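Local coordinates for protein AgaA (Rhizobium radiobacter, PDB 6HLX) that binds the opine agropinic acid as the periplasmic substrate-binding protein of an ABC transporter that imports it, at residues K398-R401 with P406-N409; R99-S104 with L389-Y394; A153-V156 with K162-G165; I32-V37 with S479-K484. All coordinates share one frame; numbering follows the deposited sequence.

Contact 1: residues K398-R401 with P406-N409. With SO4 (sulfate ion), chain U.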
loop_
_atom_site.group_PDB
_atom_site.type_symbol
_atom_site.label_atom_id
_atom_site.label_comp_id
_atom_site.label_asym_id
_atom_site.label_seq_id
_atom_site.Cartn_x
_atom_site.Cartn_y
_atom_site.Cartn_z
ATOM N N LYS A 398 -0.680 12.336 -13.367
ATOM C CA LYS A 398 0.261 12.223 -12.240
ATOM C C LYS A 398 1.262 11.107 -12.559
ATOM O O LYS A 398 0.945 9.919 -12.418
ATOM C CB LYS A 398 -0.528 11.968 -10.940
ATOM C CG LYS A 398 0.362 12.099 -9.695
ATOM C CD LYS A 398 -0.385 11.793 -8.395
ATOM C CE LYS A 398 0.553 11.728 -7.198
ATOM N NZ LYS A 398 1.119 13.060 -6.864
ATOM N N LEU A 399 2.427 11.501 -13.088
ATOM C CA LEU A 399 3.430 10.537 -13.575
ATOM C C LEU A 399 4.440 10.077 -12.540
ATOM O O LEU A 399 5.256 9.211 -12.842
ATOM C CB LEU A 399 4.154 11.090 -14.821
ATOM C CG LEU A 399 3.284 11.179 -16.091
ATOM C CD1 LEU A 399 4.018 11.932 -17.226
ATOM C CD2 LEU A 399 2.843 9.776 -16.553
ATOM N N VAL A 400 4.382 10.632 -11.330
ATOM C CA VAL A 400 5.266 10.227 -10.229
ATOM C C VAL A 400 4.337 9.782 -9.110
ATOM O O VAL A 400 3.635 10.597 -8.532
ATOM C CB VAL A 400 6.254 11.336 -9.784
ATOM C CG1 VAL A 400 7.062 10.883 -8.565
ATOM C CG2 VAL A 400 7.186 11.723 -10.944
ATOM N N ARG A 401 4.285 8.483 -8.869
ATOM C CA ARG A 401 3.379 7.907 -7.870
ATOM C C ARG A 401 4.142 7.007 -6.902
ATOM O O ARG A 401 5.285 6.635 -7.169
ATOM C CB ARG A 401 2.229 7.134 -8.559
ATOM C CG ARG A 401 1.482 7.981 -9.605
ATOM C CD ARG A 401 0.251 7.301 -10.196
ATOM N NE ARG A 401 0.553 6.062 -10.914
ATOM C CZ ARG A 401 0.741 5.978 -12.232
ATOM N NH1 ARG A 401 0.932 4.798 -12.805
ATOM N NH2 ARG A 401 0.748 7.078 -12.984
ATOM N N PRO A 406 8.623 6.348 -12.356
ATOM C CA PRO A 406 8.402 7.746 -12.740
ATOM C C PRO A 406 8.535 8.046 -14.232
ATOM O O PRO A 406 9.499 7.624 -14.890
ATOM C CB PRO A 406 9.423 8.517 -11.894
ATOM C CG PRO A 406 9.495 7.719 -10.615
ATOM C CD PRO A 406 9.348 6.263 -11.064
ATOM N N TYR A 407 7.496 8.715 -14.778
ATOM C CA TYR A 407 7.388 9.204 -16.158
ATOM C C TYR A 407 7.187 8.122 -17.225
ATOM O O TYR A 407 7.063 8.470 -18.401
ATOM C CB TYR A 407 8.566 10.139 -16.541
ATOM C CG TYR A 407 8.770 11.224 -15.505
ATOM C CD1 TYR A 407 7.906 12.316 -15.431
ATOM C CD2 TYR A 407 9.751 11.103 -14.525
ATOM C CE1 TYR A 407 8.038 13.282 -14.429
ATOM C CE2 TYR A 407 9.905 12.070 -13.530
ATOM C CZ TYR A 407 9.050 13.161 -13.493
ATOM O OH TYR A 407 9.195 14.114 -12.516
ATOM N N PHE A 408 7.050 6.841 -16.830
ATOM C CA PHE A 408 6.717 5.805 -17.802
ATOM C C PHE A 408 5.298 6.098 -18.335
ATOM O O PHE A 408 4.375 6.345 -17.550
ATOM C CB PHE A 408 6.747 4.405 -17.166
ATOM C CG PHE A 408 6.314 3.321 -18.138
ATOM C CD1 PHE A 408 7.154 2.913 -19.170
ATOM C CD2 PHE A 408 5.062 2.719 -18.024
ATOM C CE1 PHE A 408 6.744 1.927 -20.080
ATOM C CE2 PHE A 408 4.653 1.729 -18.922
ATOM C CZ PHE A 408 5.494 1.337 -19.949
ATOM N N ASN A 409 5.142 6.041 -19.656
ATOM C CA ASN A 409 3.863 6.316 -20.305
ATOM C C ASN A 409 3.861 5.618 -21.661
ATOM O O ASN A 409 4.556 6.055 -22.573
ATOM C CB ASN A 409 3.699 7.851 -20.457
ATOM C CG ASN A 409 2.343 8.359 -20.889
ATOM O OD1 ASN A 409 1.336 7.655 -20.864
ATOM N ND2 ASN A 409 2.290 9.627 -21.274
HETATM S S SO4 U . 3.873 14.601 -11.834
HETATM O O1 SO4 U . 5.268 15.085 -11.616
HETATM O O2 SO4 U . 3.561 13.554 -10.867
HETATM O O3 SO4 U . 2.951 15.724 -11.625
HETATM O O4 SO4 U . 3.762 14.128 -13.210
#
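The long loop between helix 388-393 and helix 411-422 folds back on itself here, bringing Leu399 and Val400 against Pro406 and Tyr407. The single backbone bond across the fold runs from Tyr407 N to Leu399 O at 3.0 Å and is almost straight, 175° at the hydrogen, although the donor lies tilted away from the carbonyl plane. Pro406 CA adds a C-H...O contact to Leu399 O at 3.5 Å, and the side chain of Asn404 donates to the same oxygen. Beside this link Val400 CG2 comes obliquely onto the phenol end of Tyr407, 3.5 Å from CZ, while its other flank meets Pro406 CB at 4.0 Å. Leu399 CB rests by CD1 of the tyrosine ring, also obliquely. Pro406 and Tyr407 have the backbone angles of the central pair of a type II turn, Tyr407 in the left-handed region. Its CB leads away from 398-401, yet the ring meets both residues, with Lys248 as its cation-pi partner. A sulfate, probably from the crystallisation liquor, is held by two successive amides: Leu399 N reaches O4 at 2.9 Å and Val400 N reaches O2 at 3.1 Å. Arg401 has CG beside its own backbone N, opposite the carbonyl carbon, and turns at chi3 (-62°), bringing NH2 back to Lys398 O at 2.9 Å, in the carbonyl plane; NE and NH1 take Asn391 O and Tyr394 O.

Contact 2: residues R99-S104 with L389-Y394; sequences RNELSS and LSNYYY
Asn100 brings ND2 to the edge of the Tyr394 ring, near its plane and 4.2 Å from CD2, with amide and ring 61° apart. A second pair of flat groups, the Glu101 carboxylate and the Asn391 amide, stands almost perpendicular, at 86°. Glu101 OE1 approaches Asn391 OD1 to 2.9 Å, but both are acceptors and no hydrogen bond joins them; such closeness might favour a proton on Glu101, though a water and a long, weak ion pair with Arg401 oppose this. Glu101 bends at chi2 (74°), which folds the carboxylate back beside CA and CB of Asn391. The helices, 99-102 and 388-393, belong to the two lobes of the solute-binding fold and meet across the mouth of the cleft, consistent with a contact made in the closed, ligand-bound form; the Asn391 side chain is about 7 Å from the agropinic acid. One water links them: it accepts from Asn100 ND2 at 2.9 Å and donates to Glu101 OE1 at 2.7 Å and to Ser390 O at 3.0 Å. Asn100 is also held by the loop after helix 388-393, ND2 donating to Gly395 O and OD1 accepting from Lys398 N. Tyr394 OH bonds to Asp418 on helix 411-422.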
loop_
_atom_site.group_PDB
_atom_site.type_symbol
_atom_site.label_atom_id
_atom_site.label_comp_id
_atom_site.label_asym_id
_atom_site.label_seq_id
_atom_site.Cartn_x
_atom_site.Cartn_y
_atom_site.Cartn_z
ATOM N N ARG A 99 -4.427 10.470 -6.513
ATOM C CA ARG A 99 -5.172 11.391 -7.386
ATOM C C ARG A 99 -5.374 10.776 -8.804
ATOM O O ARG A 99 -6.456 10.894 -9.373
ATOM C CB ARG A 99 -4.414 12.734 -7.511
ATOM C CG ARG A 99 -4.993 13.652 -8.598
ATOM C CD ARG A 99 -4.488 15.069 -8.494
ATOM N NE ARG A 99 -3.026 15.170 -8.576
ATOM C CZ ARG A 99 -2.338 15.360 -9.707
ATOM N NH1 ARG A 99 -2.967 15.429 -10.873
ATOM N NH2 ARG A 99 -1.016 15.490 -9.673
ATOM N N ASN A 100 -4.345 10.132 -9.362
ATOM C CA ASN A 100 -4.470 9.585 -10.728
ATOM C C ASN A 100 -5.639 8.598 -10.848
ATOM O O ASN A 100 -6.378 8.613 -11.845
ATOM C CB ASN A 100 -3.179 8.875 -11.145
ATOM C CG ASN A 100 -2.733 9.190 -12.553
ATOM O OD1 ASN A 100 -2.851 10.325 -13.024
ATOM N ND2 ASN A 100 -2.182 8.191 -13.256
ATOM N N GLU A 101 -5.786 7.744 -9.823
ATOM C CA GLU A 101 -6.780 6.660 -9.818
ATOM C C GLU A 101 -8.193 7.155 -9.575
ATOM O O GLU A 101 -9.147 6.540 -10.056
ATOM C CB GLU A 101 -6.362 5.563 -8.830
ATOM C CG GLU A 101 -5.040 4.890 -9.214
ATOM C CD GLU A 101 -3.769 5.695 -8.985
ATOM O OE1 GLU A 101 -2.745 5.423 -9.650
ATOM O OE2 GLU A 101 -3.812 6.629 -8.158
ATOM N N LEU A 102 -8.341 8.275 -8.853
ATOM C CA LEU A 102 -9.679 8.817 -8.607
ATOM C C LEU A 102 -10.028 9.926 -9.611
ATOM O O LEU A 102 -11.177 10.370 -9.616
ATOM C CB LEU A 102 -9.797 9.352 -7.163
ATOM C CG LEU A 102 -10.070 8.305 -6.084
ATOM C CD1 LEU A 102 -8.791 7.573 -5.690
ATOM C CD2 LEU A 102 -10.640 8.964 -4.846
ATOM N N SER A 103 -9.055 10.343 -10.493
ATOM C CA SER A 103 -9.194 11.494 -11.405
ATOM C C SER A 103 -10.321 11.394 -12.442
ATOM O O SER A 103 -10.702 12.422 -13.013
ATOM C CB SER A 103 -7.873 11.815 -12.118
ATOM O OG SER A 103 -7.536 10.769 -13.015
ATOM N N SER A 104 -10.882 10.194 -12.655
ATOM C CA SER A 104 -12.016 10.035 -13.574
ATOM C C SER A 104 -13.304 10.636 -12.991
ATOM O O SER A 104 -14.255 10.811 -13.734
ATOM C CB SER A 104 -12.217 8.577 -13.951
ATOM O OG SER A 104 -12.370 7.790 -12.785
ATOM N N LEU A 389 -3.359 -2.765 -11.336
ATOM C CA LEU A 389 -2.291 -2.562 -12.318
ATOM C C LEU A 389 -2.164 -1.117 -12.797
ATOM O O LEU A 389 -1.049 -0.691 -13.125
ATOM C CB LEU A 389 -2.492 -3.514 -13.511
ATOM C CG LEU A 389 -2.327 -5.009 -13.166
ATOM C CD1 LEU A 389 -2.970 -5.915 -14.257
ATOM C CD2 LEU A 389 -0.828 -5.352 -12.942
ATOM N N SER A 390 -3.296 -0.366 -12.898
ATOM C CA SER A 390 -3.212 1.019 -13.411
ATOM C C SER A 390 -2.329 1.883 -12.519
ATOM O O SER A 390 -1.576 2.717 -13.012
ATOM C CB SER A 390 -4.587 1.663 -13.499
ATOM O OG SER A 390 -5.239 1.258 -14.687
ATOM N N ASN A 391 -2.421 1.662 -11.202
ATOM C CA ASN A 391 -1.643 2.413 -10.233
ATOM C C ASN A 391 -0.124 2.238 -10.473
ATOM O O ASN A 391 0.642 3.182 -10.281
ATOM C CB ASN A 391 -2.052 2.001 -8.826
ATOM C CG ASN A 391 -1.298 2.703 -7.727
ATOM O OD1 ASN A 391 -1.126 3.952 -7.713
ATOM N ND2 ASN A 391 -0.820 1.912 -6.794
ATOM N N TYR A 392 0.284 1.045 -10.965
ATOM C CA TYR A 392 1.675 0.716 -11.284
ATOM C C TYR A 392 2.105 1.114 -12.697
ATOM O O TYR A 392 3.254 1.505 -12.892
ATOM C CB TYR A 392 1.884 -0.817 -11.117
ATOM C CG TYR A 392 2.032 -1.206 -9.666
ATOM C CD1 TYR A 392 0.920 -1.269 -8.819
ATOM C CD2 TYR A 392 3.279 -1.495 -9.131
ATOM C CE1 TYR A 392 1.065 -1.545 -7.459
ATOM C CE2 TYR A 392 3.433 -1.792 -7.774
ATOM C CZ TYR A 392 2.320 -1.824 -6.947
ATOM O OH TYR A 392 2.498 -2.046 -5.605
ATOM N N TYR A 393 1.215 0.938 -13.697
ATOM C CA TYR A 393 1.576 1.040 -15.122
ATOM C C TYR A 393 1.050 2.211 -15.927
ATOM O O TYR A 393 1.624 2.511 -16.979
ATOM C CB TYR A 393 1.119 -0.252 -15.836
ATOM C CG TYR A 393 1.973 -1.452 -15.481
ATOM C CD1 TYR A 393 1.703 -2.212 -14.345
ATOM C CD2 TYR A 393 3.053 -1.827 -16.281
ATOM C CE1 TYR A 393 2.504 -3.297 -13.991
ATOM C CE2 TYR A 393 3.847 -2.926 -15.952
ATOM C CZ TYR A 393 3.578 -3.647 -14.795
ATOM O OH TYR A 393 4.357 -4.728 -14.455
ATOM N N TYR A 394 -0.089 2.799 -15.530
ATOM C CA TYR A 394 -0.710 3.845 -16.347
ATOM C C TYR A 394 0.151 5.111 -16.420
ATOM O O TYR A 394 0.913 5.395 -15.501
ATOM C CB TYR A 394 -2.078 4.214 -15.749
ATOM C CG TYR A 394 -3.015 4.845 -16.756
ATOM C CD1 TYR A 394 -3.694 4.066 -17.688
ATOM C CD2 TYR A 394 -3.188 6.224 -16.809
ATOM C CE1 TYR A 394 -4.540 4.641 -18.633
ATOM C CE2 TYR A 394 -4.032 6.812 -17.756
ATOM C CZ TYR A 394 -4.738 6.008 -18.639
ATOM O OH TYR A 394 -5.589 6.562 -19.570
HETATM O O HOH W 1 -2.683 5.444 -12.323
#

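Contact 3: residues A153-V156 with K162-G165. With SO4 (sulfate ion), chain V.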
loop_
_atom_site.group_PDB
_atom_site.type_symbol
_atom_site.label_atom_id
_atom_site.label_comp_id
_atom_site.label_asym_id
_atom_site.label_seq_id
_atom_site.Cartn_x
_atom_site.Cartn_y
_atom_site.Cartn_z
ATOM N N ALA A 153 -2.533 19.584 12.397
ATOM C CA ALA A 153 -3.805 19.714 13.133
ATOM C C ALA A 153 -4.272 18.330 13.625
ATOM O O ALA A 153 -4.051 17.344 12.924
ATOM C CB ALA A 153 -4.869 20.347 12.247
ATOM N N ALA A 154 -4.832 18.256 14.851
ATOM C CA ALA A 154 -5.287 16.983 15.432
ATOM C C ALA A 154 -6.393 16.363 14.552
ATOM O O ALA A 154 -7.367 17.040 14.216
ATOM C CB ALA A 154 -5.797 17.184 16.852
ATOM N N PRO A 155 -6.234 15.099 14.147
ATOM C CA PRO A 155 -7.233 14.488 13.245
ATOM C C PRO A 155 -8.646 14.387 13.816
ATOM O O PRO A 155 -8.846 14.128 15.020
ATOM C CB PRO A 155 -6.687 13.076 13.032
ATOM C CG PRO A 155 -5.220 13.202 13.245
ATOM C CD PRO A 155 -5.100 14.182 14.380
ATOM N N VAL A 156 -9.629 14.608 12.927
ATOM C CA VAL A 156 -11.054 14.431 13.234
ATOM C C VAL A 156 -11.596 13.492 12.154
ATOM O O VAL A 156 -11.490 13.801 10.969
ATOM C CB VAL A 156 -11.858 15.745 13.336
ATOM C CG1 VAL A 156 -13.360 15.450 13.452
ATOM C CG2 VAL A 156 -11.393 16.576 14.539
ATOM N N LYS A 162 -11.002 7.696 18.382
ATOM C CA LYS A 162 -10.764 9.139 18.273
ATOM C C LYS A 162 -9.302 9.376 18.564
ATOM O O LYS A 162 -8.738 8.727 19.447
ATOM C CB LYS A 162 -11.558 9.918 19.348
ATOM C CG LYS A 162 -13.056 9.668 19.401
ATOM C CD LYS A 162 -13.733 10.599 20.413
ATOM C CE LYS A 162 -13.567 10.172 21.857
ATOM N NZ LYS A 162 -14.401 11.015 22.754
ATOM N N PHE A 163 -8.692 10.347 17.882
ATOM C CA PHE A 163 -7.307 10.713 18.157
ATOM C C PHE A 163 -7.238 11.311 19.571
ATOM O O PHE A 163 -8.056 12.175 19.927
ATOM C CB PHE A 163 -6.843 11.751 17.133
ATOM C CG PHE A 163 -5.447 12.285 17.344
ATOM C CD1 PHE A 163 -4.343 11.619 16.817
ATOM C CD2 PHE A 163 -5.237 13.480 18.029
ATOM C CE1 PHE A 163 -3.042 12.152 16.963
ATOM C CE2 PHE A 163 -3.943 13.995 18.204
ATOM C CZ PHE A 163 -2.852 13.326 17.669
ATOM N N ALA A 164 -6.280 10.845 20.389
ATOM C CA ALA A 164 -6.176 11.389 21.747
ATOM C C ALA A 164 -4.878 12.160 21.976
ATOM O O ALA A 164 -4.890 13.159 22.701
ATOM C CB ALA A 164 -6.376 10.304 22.787
ATOM N N GLY A 165 -3.815 11.787 21.279
ATOM C CA GLY A 165 -2.545 12.500 21.401
ATOM C C GLY A 165 -1.427 11.834 20.640
ATOM O O GLY A 165 -1.512 10.650 20.299
HETATM S S SO4 V . -17.671 9.972 22.265
HETATM O O1 SO4 V . -16.683 8.898 22.579
HETATM O O2 SO4 V . -18.233 10.525 23.554
HETATM O O3 SO4 V . -18.812 9.450 21.484
HETATM O O4 SO4 V . -16.992 11.064 21.545
HETATM O O HOH W 2 -10.116 11.977 16.072
#
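Pro155 sits squarely over one face of the Phe163 ring, and this is where the packing between loop 153-156 and strand 161-167 is tight. Its CD lies 3.5 Å from the ring centroid and only 12° off the ring normal, a CH-pi contact. CG of the proline leans out toward CD1 of the ring at 4.0 Å. Ala154 CB adds an oblique touch at one side, 3.9 Å from Phe163 CD2. Having CG anti to the backbone N (chi1 177°) carries the Phe163 ring out over the strand that follows, so that Gly165 N lies against its opposite face, nearer the rim than the centre. Ala164 and Gly165 both face Thr173 of strand 171-176, forming a classic beta bulge.

Away from the ring the contact is looser and wetter. No direct hydrogen bond joins the two segments; a water spans the backbones, donating to Pro155 O at 2.7 Å and accepting from Phe163 N at 2.8 Å. Strand 161-167 lies at the edge of a mixed sheet, where this amide meets solvent. Lys162 leads away from the loop: its NZ binds O4 of a sulfate, probably from the crystallisation liquor, at 2.9 Å, with a weak second bond to O1, and Asp178 N holds the same ion.

With apolar packing on the ring and only a water between the backbones, the loop is fixed to the sheet edge mainly by shape and CH-pi attraction, the water satisfying Pro155 O and Phe163 N.

Contact 4: residues I32-V37 with S479-K484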
loop_
_atom_site.group_PDB
_atom_site.type_symbol
_atom_site.label_atom_id
_atom_site.label_comp_id
_atom_site.label_asym_id
_atom_site.label_seq_id
_atom_site.Cartn_x
_atom_site.Cartn_y
_atom_site.Cartn_z
ATOM N N ILE A 32 -8.844 5.471 13.139
ATOM C CA ILE A 32 -9.539 6.753 13.354
ATOM C C ILE A 32 -10.497 7.133 12.233
ATOM O O ILE A 32 -11.345 7.997 12.453
ATOM C CB ILE A 32 -8.422 7.836 13.484
ATOM C CG1 ILE A 32 -7.594 7.622 14.780
ATOM C CG2 ILE A 32 -8.939 9.300 13.376
ATOM C CD1 ILE A 32 -6.160 8.387 14.645
ATOM N N HIS A 33 -10.301 6.586 11.031
ATOM C CA HIS A 33 -11.069 7.046 9.874
ATOM C C HIS A 33 -11.864 5.970 9.175
ATOM O O HIS A 33 -11.512 4.800 9.247
ATOM C CB HIS A 33 -10.094 7.675 8.848
ATOM C CG HIS A 33 -9.466 8.960 9.306
ATOM N ND1 HIS A 33 -10.215 10.104 9.479
ATOM C CD2 HIS A 33 -8.164 9.242 9.557
ATOM C CE1 HIS A 33 -9.362 11.037 9.866
ATOM N NE2 HIS A 33 -8.108 10.560 9.917
ATOM N N ARG A 34 -12.862 6.405 8.376
ATOM C CA ARG A 34 -13.680 5.540 7.540
ATOM C C ARG A 34 -13.968 6.260 6.230
ATOM O O ARG A 34 -14.073 7.489 6.212
ATOM C CB ARG A 34 -15.014 5.203 8.257
ATOM C CG ARG A 34 -14.896 4.129 9.358
ATOM C CD ARG A 34 -14.507 2.781 8.764
ATOM N NE ARG A 34 -14.299 1.714 9.751
ATOM C CZ ARG A 34 -13.145 1.448 10.359
ATOM N NH1 ARG A 34 -12.078 2.221 10.151
ATOM N NH2 ARG A 34 -13.052 0.424 11.194
ATOM N N GLY A 35 -14.131 5.479 5.159
ATOM C CA GLY A 35 -14.550 6.003 3.859
ATOM C C GLY A 35 -16.002 5.670 3.596
ATOM O O GLY A 35 -16.708 5.181 4.491
ATOM N N LEU A 36 -16.465 5.898 2.351
ATOM C CA LEU A 36 -17.826 5.524 1.957
ATOM C C LEU A 36 -17.950 4.005 2.106
ATOM O O LEU A 36 -18.953 3.494 2.598
ATOM C CB LEU A 36 -18.073 5.927 0.499
ATOM C CG LEU A 36 -18.188 7.431 0.274
ATOM C CD1 LEU A 36 -18.049 7.783 -1.219
ATOM C CD2 LEU A 36 -19.468 7.984 0.914
ATOM N N VAL A 37 -16.872 3.310 1.725
ATOM C CA VAL A 37 -16.717 1.857 1.817
ATOM C C VAL A 37 -15.299 1.562 2.310
ATOM O O VAL A 37 -14.407 2.404 2.163
ATOM C CB VAL A 37 -16.957 1.165 0.452
ATOM C CG1 VAL A 37 -18.423 1.235 0.025
ATOM C CG2 VAL A 37 -16.036 1.731 -0.640
ATOM N N SER A 479 -8.846 -4.080 11.217
ATOM C CA SER A 479 -9.347 -5.131 12.102
ATOM C C SER A 479 -9.223 -4.785 13.611
ATOM O O SER A 479 -9.724 -5.541 14.449
ATOM C CB SER A 479 -8.685 -6.471 11.775
ATOM O OG SER A 479 -7.365 -6.533 12.294
ATOM N N ILE A 480 -8.565 -3.642 13.956
ATOM C CA ILE A 480 -8.449 -3.249 15.378
ATOM C C ILE A 480 -9.840 -3.040 16.016
ATOM O O ILE A 480 -9.979 -3.152 17.228
ATOM C CB ILE A 480 -7.523 -2.003 15.553
ATOM C CG1 ILE A 480 -6.984 -1.858 17.034
ATOM C CG2 ILE A 480 -8.183 -0.704 15.056
ATOM C CD1 ILE A 480 -5.863 -2.896 17.403
ATOM N N GLU A 481 -10.867 -2.739 15.203
ATOM C CA GLU A 481 -12.210 -2.538 15.766
ATOM C C GLU A 481 -12.825 -3.837 16.306
ATOM O O GLU A 481 -13.830 -3.784 17.012
ATOM C CB GLU A 481 -13.148 -1.883 14.747
ATOM C CG GLU A 481 -13.530 -2.766 13.565
ATOM C CD GLU A 481 -14.573 -2.146 12.650
ATOM O OE1 GLU A 481 -15.056 -1.042 12.972
ATOM O OE2 GLU A 481 -14.918 -2.766 11.622
ATOM N N ASN A 482 -12.273 -4.996 15.905
ATOM C CA ASN A 482 -12.759 -6.316 16.339
ATOM C C ASN A 482 -11.844 -6.943 17.381
ATOM O O ASN A 482 -12.114 -8.048 17.855
ATOM C CB ASN A 482 -12.755 -7.256 15.137
ATOM C CG ASN A 482 -13.615 -6.787 13.993
ATOM O OD1 ASN A 482 -14.701 -6.227 14.190
ATOM N ND2 ASN A 482 -13.148 -7.035 12.780
ATOM N N THR A 483 -10.702 -6.311 17.624
ATOM C CA THR A 483 -9.678 -6.863 18.511
ATOM C C THR A 483 -10.107 -6.798 19.973
ATOM O O THR A 483 -10.706 -5.812 20.397
ATOM C CB THR A 483 -8.343 -6.177 18.221
ATOM O OG1 THR A 483 -8.082 -6.297 16.801
ATOM C CG2 THR A 483 -7.182 -6.784 19.029
ATOM N N LYS A 484 -9.793 -7.850 20.727
ATOM C CA LYS A 484 -10.081 -7.940 22.168
ATOM C C LYS A 484 -8.819 -8.410 22.872
ATOM O O LYS A 484 -7.977 -9.070 22.259
ATOM C CB LYS A 484 -11.211 -8.953 22.439
ATOM C CG LYS A 484 -12.509 -8.667 21.690
ATOM C CD LYS A 484 -13.623 -9.611 22.114
ATOM C CE LYS A 484 -14.902 -9.290 21.378
ATOM N NZ LYS A 484 -16.090 -9.963 21.985
#
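Arg34 and Glu481 make the one ionic link between the loop after helix 23-32 and the 3-10 turn near the C terminus. The salt bridge is single-pronged: Arg34 NH2 lies 3.1 Å from Glu481 OE1, with an N-H...O angle of 143°, and the bond is weak. OE1 comes at the edge of the guanidinium, near its plane, but the carboxylate is turned 72° against it, so OE2 remains 3.7 Å from NH2 and does not form a second prong. Glu481 reaches across because its CG stands between its own backbone N and carbonyl carbon (chi1 69°) and the chain then runs out extended.

Further charges and hydroxyls share these groups. Glu481 OE1 also bonds to Tyr180 OH, OE2 makes a salt bridge to Lys182, and Arg34 NE has a long, weak pairing with Glu48.

Hydrogen bonds to backbone carbonyls hold each partner's surroundings. Arg34 NH1 turns back to His33 O at 2.8 Å and also donates to Leu30 O, which fixes the guanidinium at the end of helix 23-32. In the other segment Ser479 O accepts Asn482 N and Thr483 OG1, both at 3.0 Å, from opposite faces of its carbonyl plane.

Apolar packing ties the flanks to two sheets: Leu36 and Val37 to strand 45-55, Ile480 to strand 190-195.

Both charged residues are buried, and each has several partners; the weak direct bond is therefore one member of a wider network, in which neighbouring Lys182 and Tyr180 probably favour a charged Glu481.

Overall arrangement
From the N terminus, the first segment met is 32-37, whose partner 479-484 lies near the other end of the chain, so contact 4 closes a loop that encloses the other three. Contact 2, between 99-104 and 389-394, closes a second large loop within it, and contact 3 is a short loop nested inside that one. Contact 1 follows contact 2 in series, and no two loops cross. In space, contacts 3 and 4 touch where His33 and Ile32 meet Val156, Pro155 and Phe163, beside the mixed sheet, whereas contacts 1 and 2 are joined by Arg401, near the ligand cleft. Contacts 1 and 4 lie on opposite sides of the chain's centre, about 32 Å between centres.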